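Local coordinates for rRNA adenine N-6-methyltransferase (Saccharopolyspora erythraea, PDB 6NVM), which transfers two methyl groups from S-adenosyl-L-methionine to a single adenine of 23S rRNA, which lowers ribosome affinity for macrolide, lincosamide and streptogramin B antibiotics, at residues E235-L240 and A251-K256; R259-A264 and F289-Q294; A77-G82 and K106-K111. All blocks are in the same frame, centred on the assembly; numbering follows the deposited sequence.

Contact 1 of 3, residues E235-L240 and A251-K256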
# COMPACT_ATOMS: atom_id res chain seq x y z
N GLU A 235 5.34 -13.16 -11.96
CA GLU A 235 4.83 -11.90 -12.50
C GLU A 235 4.34 -12.08 -13.93
O GLU A 235 3.32 -11.50 -14.32
CB GLU A 235 5.93 -10.84 -12.42
CG GLU A 235 6.28 -10.44 -10.98
CD GLU A 235 7.62 -9.74 -10.85
OE1 GLU A 235 8.45 -9.81 -11.80
OE2 GLU A 235 7.86 -9.12 -9.79
N SER A 236 5.04 -12.88 -14.73
CA SER A 236 4.61 -13.13 -16.10
C SER A 236 3.28 -13.87 -16.13
O SER A 236 2.43 -13.60 -16.99
CB SER A 236 5.68 -13.92 -16.84
OG SER A 236 5.27 -14.21 -18.17
N MET A 237 3.07 -14.82 -15.21
CA MET A 237 1.81 -15.54 -15.15
C MET A 237 0.66 -14.62 -14.79
O MET A 237 -0.42 -14.70 -15.39
CB MET A 237 1.90 -16.69 -14.14
CG MET A 237 0.59 -17.45 -13.91
SD MET A 237 0.54 -18.30 -12.32
CE MET A 237 0.45 -16.91 -11.18
N VAL A 238 0.86 -13.75 -13.80
CA VAL A 238 -0.20 -12.83 -13.39
C VAL A 238 -0.54 -11.87 -14.52
O VAL A 238 -1.71 -11.66 -14.84
CB VAL A 238 0.21 -12.07 -12.11
CG1 VAL A 238 -0.82 -11.02 -11.75
CG2 VAL A 238 0.38 -13.06 -10.96
N GLU A 239 0.49 -11.29 -15.15
CA GLU A 239 0.27 -10.44 -16.31
C GLU A 239 -0.56 -11.15 -17.37
O GLU A 239 -1.55 -10.62 -17.87
CB GLU A 239 1.61 -10.00 -16.90
CG GLU A 239 2.40 -9.02 -16.04
CD GLU A 239 1.85 -7.61 -16.11
OE1 GLU A 239 0.73 -7.41 -16.63
OE2 GLU A 239 2.55 -6.68 -15.65
N LEU A 240 -0.15 -12.37 -17.72
CA LEU A 240 -0.83 -13.13 -18.76
C LEU A 240 -2.32 -13.28 -18.47
O LEU A 240 -3.16 -13.13 -19.36
CB LEU A 240 -0.17 -14.50 -18.92
CG LEU A 240 -0.88 -15.51 -19.82
CD1 LEU A 240 -1.01 -14.97 -21.24
CD2 LEU A 240 -0.11 -16.83 -19.80
N ALA A 251 -8.10 -20.42 -20.54
CA ALA A 251 -7.67 -20.16 -21.91
C ALA A 251 -6.40 -19.33 -21.94
O ALA A 251 -5.50 -19.58 -22.75
CB ALA A 251 -8.79 -19.46 -22.68
N SER A 252 -6.30 -18.33 -21.05
CA SER A 252 -5.09 -17.53 -20.97
C SER A 252 -3.88 -18.39 -20.62
O SER A 252 -2.83 -18.31 -21.27
CB SER A 252 -5.27 -16.41 -19.94
OG SER A 252 -6.45 -15.68 -20.20
N LEU A 253 -4.02 -19.23 -19.59
CA LEU A 253 -2.90 -20.08 -19.18
C LEU A 253 -2.48 -21.04 -20.28
O LEU A 253 -1.30 -21.38 -20.38
CB LEU A 253 -3.27 -20.86 -17.92
CG LEU A 253 -3.45 -19.99 -16.67
CD1 LEU A 253 -4.07 -20.81 -15.54
CD2 LEU A 253 -2.11 -19.40 -16.25
N LEU A 254 -3.43 -21.50 -21.09
CA LEU A 254 -3.10 -22.44 -22.16
C LEU A 254 -2.20 -21.81 -23.22
O LEU A 254 -1.55 -22.55 -23.97
CB LEU A 254 -4.39 -22.96 -22.81
CG LEU A 254 -5.22 -23.90 -21.93
CD1 LEU A 254 -6.61 -24.08 -22.50
CD2 LEU A 254 -4.53 -25.25 -21.78
N ARG A 255 -2.16 -20.48 -23.31
CA ARG A 255 -1.25 -19.82 -24.24
C ARG A 255 0.21 -20.03 -23.87
O ARG A 255 1.08 -19.84 -24.72
CB ARG A 255 -1.54 -18.32 -24.31
CG ARG A 255 -3.01 -17.93 -24.40
CD ARG A 255 -3.69 -18.52 -25.61
NE ARG A 255 -4.72 -17.63 -26.14
CZ ARG A 255 -5.71 -18.01 -26.94
NH1 ARG A 255 -5.83 -19.28 -27.31
NH2 ARG A 255 -6.60 -17.11 -27.36
N LYS A 256 0.49 -20.40 -22.62
CA LYS A 256 1.85 -20.56 -22.13
C LYS A 256 2.14 -21.92 -21.52
O LYS A 256 3.31 -22.32 -21.50
CB LYS A 256 2.18 -19.47 -21.09
CG LYS A 256 3.60 -19.52 -20.53
CD LYS A 256 3.77 -18.59 -19.35
CE LYS A 256 3.94 -17.13 -19.76
NZ LYS A 256 5.34 -16.82 -20.14

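Contact 2 of 3, residues R259-A264 and F289-Q294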
# COMPACT_ATOMS: atom_id res chain seq x y z
N ARG A 259 -1.91 -28.21 -21.36
CA ARG A 259 -3.26 -28.40 -20.84
C ARG A 259 -3.25 -29.23 -19.55
O ARG A 259 -3.89 -28.86 -18.56
CB ARG A 259 -4.14 -29.08 -21.89
CG ARG A 259 -5.58 -29.27 -21.46
CD ARG A 259 -6.42 -29.92 -22.55
NE ARG A 259 -5.91 -31.24 -22.91
CZ ARG A 259 -6.15 -32.35 -22.24
NH1 ARG A 259 -6.90 -32.33 -21.14
NH2 ARG A 259 -5.64 -33.50 -22.65
N ARG A 260 -2.53 -30.36 -19.56
CA ARG A 260 -2.52 -31.23 -18.39
C ARG A 260 -2.05 -30.48 -17.15
O ARG A 260 -2.61 -30.65 -16.06
CB ARG A 260 -1.62 -32.44 -18.64
CG ARG A 260 -2.10 -33.38 -19.74
CD ARG A 260 -3.34 -34.14 -19.33
NE ARG A 260 -3.84 -35.00 -20.41
CZ ARG A 260 -3.61 -36.31 -20.51
NH1 ARG A 260 -2.88 -36.95 -19.60
NH2 ARG A 260 -4.11 -36.98 -21.54
N ARG A 261 -1.02 -29.64 -17.30
CA ARG A 261 -0.48 -28.92 -16.15
C ARG A 261 -1.41 -27.79 -15.73
O ARG A 261 -1.50 -27.48 -14.53
CB ARG A 261 0.90 -28.36 -16.48
CG ARG A 261 1.65 -27.86 -15.26
CD ARG A 261 2.93 -27.14 -15.65
NE ARG A 261 3.81 -27.98 -16.45
CZ ARG A 261 4.93 -27.55 -17.03
NH1 ARG A 261 5.30 -26.28 -16.90
NH2 ARG A 261 5.68 -28.39 -17.74
N VAL A 262 -2.10 -27.16 -16.68
CA VAL A 262 -3.04 -26.09 -16.36
C VAL A 262 -4.19 -26.63 -15.52
O VAL A 262 -4.58 -26.05 -14.50
CB VAL A 262 -3.55 -25.42 -17.65
CG1 VAL A 262 -4.75 -24.51 -17.36
CG2 VAL A 262 -2.43 -24.63 -18.30
N GLU A 263 -4.77 -27.76 -15.95
CA GLU A 263 -5.86 -28.36 -15.19
C GLU A 263 -5.40 -28.73 -13.78
O GLU A 263 -6.10 -28.47 -12.80
CB GLU A 263 -6.40 -29.59 -15.92
CG GLU A 263 -7.52 -30.32 -15.16
CD GLU A 263 -8.17 -31.44 -15.95
OE1 GLU A 263 -7.86 -31.59 -17.15
OE2 GLU A 263 -9.00 -32.17 -15.37
N ALA A 264 -4.21 -29.34 -13.67
CA ALA A 264 -3.70 -29.72 -12.35
C ALA A 264 -3.47 -28.49 -11.48
O ALA A 264 -3.69 -28.54 -10.26
CB ALA A 264 -2.40 -30.51 -12.51
N PHE A 289 0.68 -20.80 -9.24
CA PHE A 289 2.04 -20.71 -9.77
C PHE A 289 2.89 -21.87 -9.30
O PHE A 289 3.67 -22.43 -10.07
CB PHE A 289 2.68 -19.38 -9.36
CG PHE A 289 4.12 -19.27 -9.78
CD1 PHE A 289 4.45 -19.10 -11.11
CD2 PHE A 289 5.14 -19.36 -8.85
CE1 PHE A 289 5.77 -19.02 -11.51
CE2 PHE A 289 6.47 -19.28 -9.24
CZ PHE A 289 6.78 -19.11 -10.57
N GLU A 290 2.75 -22.25 -8.03
CA GLU A 290 3.50 -23.36 -7.48
C GLU A 290 3.37 -24.60 -8.36
O GLU A 290 4.37 -25.22 -8.73
CB GLU A 290 3.00 -23.65 -6.06
CG GLU A 290 3.67 -24.81 -5.36
CD GLU A 290 3.12 -25.02 -3.96
OE1 GLU A 290 1.87 -24.94 -3.78
OE2 GLU A 290 3.92 -25.26 -3.03
N ARG A 291 2.14 -24.97 -8.71
CA ARG A 291 1.94 -26.17 -9.51
C ARG A 291 2.36 -25.94 -10.96
O ARG A 291 2.93 -26.84 -11.59
CB ARG A 291 0.47 -26.61 -9.44
CG ARG A 291 0.18 -27.90 -10.22
CD ARG A 291 1.05 -29.06 -9.75
NE ARG A 291 0.79 -30.28 -10.52
CZ ARG A 291 1.32 -30.55 -11.71
NH1 ARG A 291 2.16 -29.70 -12.28
NH2 ARG A 291 1.01 -31.69 -12.33
N LEU A 292 2.09 -24.75 -11.50
CA LEU A 292 2.49 -24.50 -12.88
C LEU A 292 4.00 -24.50 -13.05
O LEU A 292 4.51 -24.90 -14.10
CB LEU A 292 1.93 -23.16 -13.36
CG LEU A 292 0.44 -23.14 -13.69
CD1 LEU A 292 0.04 -21.75 -14.09
CD2 LEU A 292 0.10 -24.12 -14.81
N ASP A 293 4.73 -24.06 -12.03
CA ASP A 293 6.17 -23.88 -12.14
C ASP A 293 6.95 -25.17 -11.93
O ASP A 293 8.19 -25.13 -11.92
CB ASP A 293 6.64 -22.82 -11.14
CG ASP A 293 7.94 -22.18 -11.55
OD1 ASP A 293 8.09 -21.84 -12.75
OD2 ASP A 293 8.81 -21.97 -10.67
N GLN A 294 6.27 -26.30 -11.75
CA GLN A 294 6.96 -27.58 -11.62
C GLN A 294 7.35 -28.13 -12.98
O GLN A 294 6.51 -28.30 -13.86
CB GLN A 294 6.08 -28.59 -10.88
CG GLN A 294 5.86 -28.26 -9.41
CD GLN A 294 5.10 -29.35 -8.69
OE1 GLN A 294 4.78 -30.39 -9.26
NE2 GLN A 294 4.80 -29.12 -7.41

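Contact 3 of 3, residues A77-G82 and K106-K111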
# COMPACT_ATOMS: atom_id res chain seq x y z
N ALA A 77 3.71 12.53 4.49
CA ALA A 77 3.17 13.38 3.44
C ALA A 77 1.74 13.76 3.80
O ALA A 77 1.04 13.02 4.50
CB ALA A 77 3.21 12.67 2.07
N GLY A 78 1.31 14.92 3.30
CA GLY A 78 0.03 15.48 3.68
C GLY A 78 -0.11 15.68 5.18
O GLY A 78 -1.07 15.20 5.80
N PRO A 79 0.84 16.39 5.79
CA PRO A 79 0.80 16.54 7.26
C PRO A 79 -0.34 17.40 7.77
O PRO A 79 -0.74 17.24 8.93
CB PRO A 79 2.16 17.19 7.58
CG PRO A 79 2.57 17.88 6.32
CD PRO A 79 2.04 17.02 5.20
N GLY A 80 -0.88 18.31 6.95
CA GLY A 80 -2.01 19.10 7.39
C GLY A 80 -1.68 19.88 8.64
O GLY A 80 -0.68 20.61 8.70
N GLU A 81 -2.52 19.72 9.67
CA GLU A 81 -2.39 20.51 10.90
C GLU A 81 -1.24 20.05 11.78
O GLU A 81 -0.82 20.80 12.68
CB GLU A 81 -3.69 20.45 11.70
CG GLU A 81 -4.93 20.90 10.93
CD GLU A 81 -4.92 22.39 10.64
OE1 GLU A 81 -4.02 23.10 11.12
OE2 GLU A 81 -5.83 22.85 9.91
N GLY A 82 -0.73 18.84 11.58
CA GLY A 82 0.43 18.37 12.31
C GLY A 82 0.15 17.67 13.63
O GLY A 82 1.11 17.33 14.34
N LYS A 106 6.20 26.83 6.44
CA LYS A 106 6.75 27.69 7.48
C LYS A 106 5.90 27.67 8.75
O LYS A 106 6.43 27.56 9.86
CB LYS A 106 6.90 29.12 6.96
CG LYS A 106 8.04 29.30 5.98
CD LYS A 106 8.22 30.77 5.59
CE LYS A 106 7.37 31.14 4.38
NZ LYS A 106 7.90 30.54 3.12
N SER A 107 4.57 27.76 8.60
CA SER A 107 3.73 27.77 9.80
C SER A 107 3.76 26.42 10.49
O SER A 107 3.77 26.34 11.73
CB SER A 107 2.30 28.18 9.44
OG SER A 107 1.63 27.14 8.77
N LEU A 108 3.78 25.33 9.71
CA LEU A 108 3.88 24.00 10.31
C LEU A 108 5.20 23.85 11.06
O LEU A 108 5.23 23.35 12.19
CB LEU A 108 3.76 22.93 9.22
CG LEU A 108 3.79 21.48 9.68
CD1 LEU A 108 2.55 21.17 10.49
CD2 LEU A 108 3.90 20.53 8.49
N ARG A 109 6.29 24.29 10.45
CA ARG A 109 7.60 24.22 11.10
C ARG A 109 7.58 24.93 12.45
O ARG A 109 8.06 24.39 13.45
CB ARG A 109 8.66 24.81 10.17
CG ARG A 109 10.09 24.70 10.65
CD ARG A 109 11.08 25.18 9.58
NE ARG A 109 11.06 24.33 8.39
CZ ARG A 109 10.94 24.76 7.14
NH1 ARG A 109 10.84 26.06 6.87
NH2 ARG A 109 10.94 23.89 6.13
N GLU A 110 6.98 26.12 12.51
CA GLU A 110 6.91 26.85 13.77
C GLU A 110 5.97 26.16 14.76
O GLU A 110 6.28 26.06 15.95
CB GLU A 110 6.46 28.29 13.53
CG GLU A 110 6.43 29.17 14.78
CD GLU A 110 7.79 29.32 15.44
OE1 GLU A 110 8.82 29.23 14.72
OE2 GLU A 110 7.84 29.51 16.68
N LYS A 111 4.82 25.68 14.28
CA LYS A 111 3.88 24.99 15.16
C LYS A 111 4.53 23.79 15.85
O LYS A 111 4.22 23.50 17.01
CB LYS A 111 2.66 24.52 14.36
CG LYS A 111 1.59 25.58 14.18
CD LYS A 111 0.51 25.15 13.19
CE LYS A 111 -0.19 23.88 13.65
NZ LYS A 111 -1.35 23.53 12.78

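Contact 1 of 3, residues E235-L240 and A251-K256
K256 reaches back along L240 to S236. Its CB sits 3.7 Å from L240 CD2, an aliphatic contact in which the two side chains cross obliquely. From there the chain sets off with CG anti to the backbone N (chi1 -179°), then bends at its third and fourth torsions. The bends bring CE to 3.6 Å from S236 OG, with L240 CD2 also nearby. NZ lies 3.3 Å from S236 OG in a weak hydrogen bond; S236 is modelled in two conformers, and both of these approaches are those of the one described. A lysine suits this exposed margin because its methylenes can lie on a leucine while its amino group reaches a hydroxyl at the surface.

L240 gives the most surface to the contact. It points from helix 228-243 toward helix 249-254, and its CD2 methyl comes within 3.4 Å of S252 O, the nearest approach of this leucine to the other helix. These two helices, joined by a short link, belong to the C-terminal helical domain that follows the Rossmann-like methyltransferase fold in this family. S252 fits closely under the leucine because it is small, and its OG is turned to backbone carbonyls of V245 and N248, so its hydroxyl is satisfied within the interhelical link.

Deeper in, M237 CG meets L253 CD2 at 4.1 Å. L253 has CG anti to its carbonyl carbon (chi1 -67°), which swings the CD2 branch across to helix 228-243. Beyond CG the methionine, in the conformer described, turns away and packs among W285, F289 and L292 of helix 282-292.

Contact 2 of 3, residues R259-A264 and F289-Q294
R261 and R291 pass each other at a slant, with their guanidinium planes only 29° apart, yet each one is occupied with a different partner. R291 rests a face of its guanidinium on A264: the CB methyl lies 3.8 Å from CZ and 3.6 Å from NH2. It gets there by a bend at chi2, near +57°, which folds the chain over helix 259-269. Alanine is well chosen beneath it, since a single methyl lets the flat cation settle close to the helix. The NH1 end of R291 then meets the aliphatic part of R261, 3.5 Å from CG, so the two cations touch through a methylene while their charged nitrogens stay farther apart.

R261 turns the other way. Its chain bends at chi3 and brings NH1 to L292 O, a hydrogen bond of 3.2 Å with an N-H...O angle of 139°. The nitrogen stands nearly in line with the C=O, but the oxygen is tilted out of the guanidinium plane. Q294 O lies over the centre of one guanidinium face, 3.6 Å above it. Helix 282-292, the last helix of the C-terminal helical domain of this rRNA adenine dimethylase family, ends at L292, and a cation beside the carbonyl of its last residue would probably be favoured by the helix dipole.

Beneath the arginines L292 supplies the apolar contact. Its CD2 branch approaches helix 259-269 along the backbone, 3.7 Å from R261 O and 4.0 Å from V262 CA, while V262 CG2 is slightly more distant. Both L292 and V262 also pack on L253 and Y257.

Contact 3 of 3, residues A77-G82 and K106-K111
K111 NZ lies in the plane of the E81 backbone carbonyl, on a lone pair of O, 2.8 Å away and with a C=O...N angle of 124°. The other planar group of E81, its carboxylate, approaches the same ammonium through OE1 at 3.2 Å in a salt bridge. K111 is modelled in two conformers; in the one described, a single amino group is gripped by both the main chain and the side chain of one residue. The loop that offers them is the glycine-rich signature loop of Rossmann-like methyltransferases, here G78-P79-G80-E81-G82, between strand 73-77 and helix 83-89; G78 is a predicted S-adenosyl-L-methionine ligand.

P79 to G82 forms a type II' beta turn closed by G82 N to P79 O at 3.1 Å. G80 occupies its first corner with a positive phi, a conformation natural to glycine. G82 follows at the N-cap of helix 83-89, also with positive phi, and having no side chain it allows L108 CD1 to lie 4.0 Å from its CA.

L108 points from helix 102-111 toward the loop and divides its methyls between two surfaces. CD1 covers the turn backbone, coming within 3.7 Å of G80 O; CD2 lies 3.7 Å from P79 CG, the two side chains crossing at about a right angle. Proline gives the leucine a rigid apolar surface, and both residues also touch S97 of strand 94-98. K111, one helical turn further on, bends at chi3 (60°), and in this conformer that bend places CE only 3.3 Å from E81 O.

Contacts 1 and 2 form one continuous piece of the C-terminal helical domain: helices 249-254 and 259-269 follow each other in the chain, and L253 of the first pair packs on V262 and L292 of the second. In both, buried aliphatic side chains lie inside and long cationic ones at the outer margin, but contact 1 has only a weak lysine-to-serine bond where contact 2 uses an arginine hydrogen-bonded to one helix-end carbonyl. Contact 3 lies across the chain, its centre about 47 Å from that of contact 1. It joins a helix to a turn of the predicted S-adenosyl-L-methionine loop rather than helix to helix, and alone has a salt bridge. All three are partly buried.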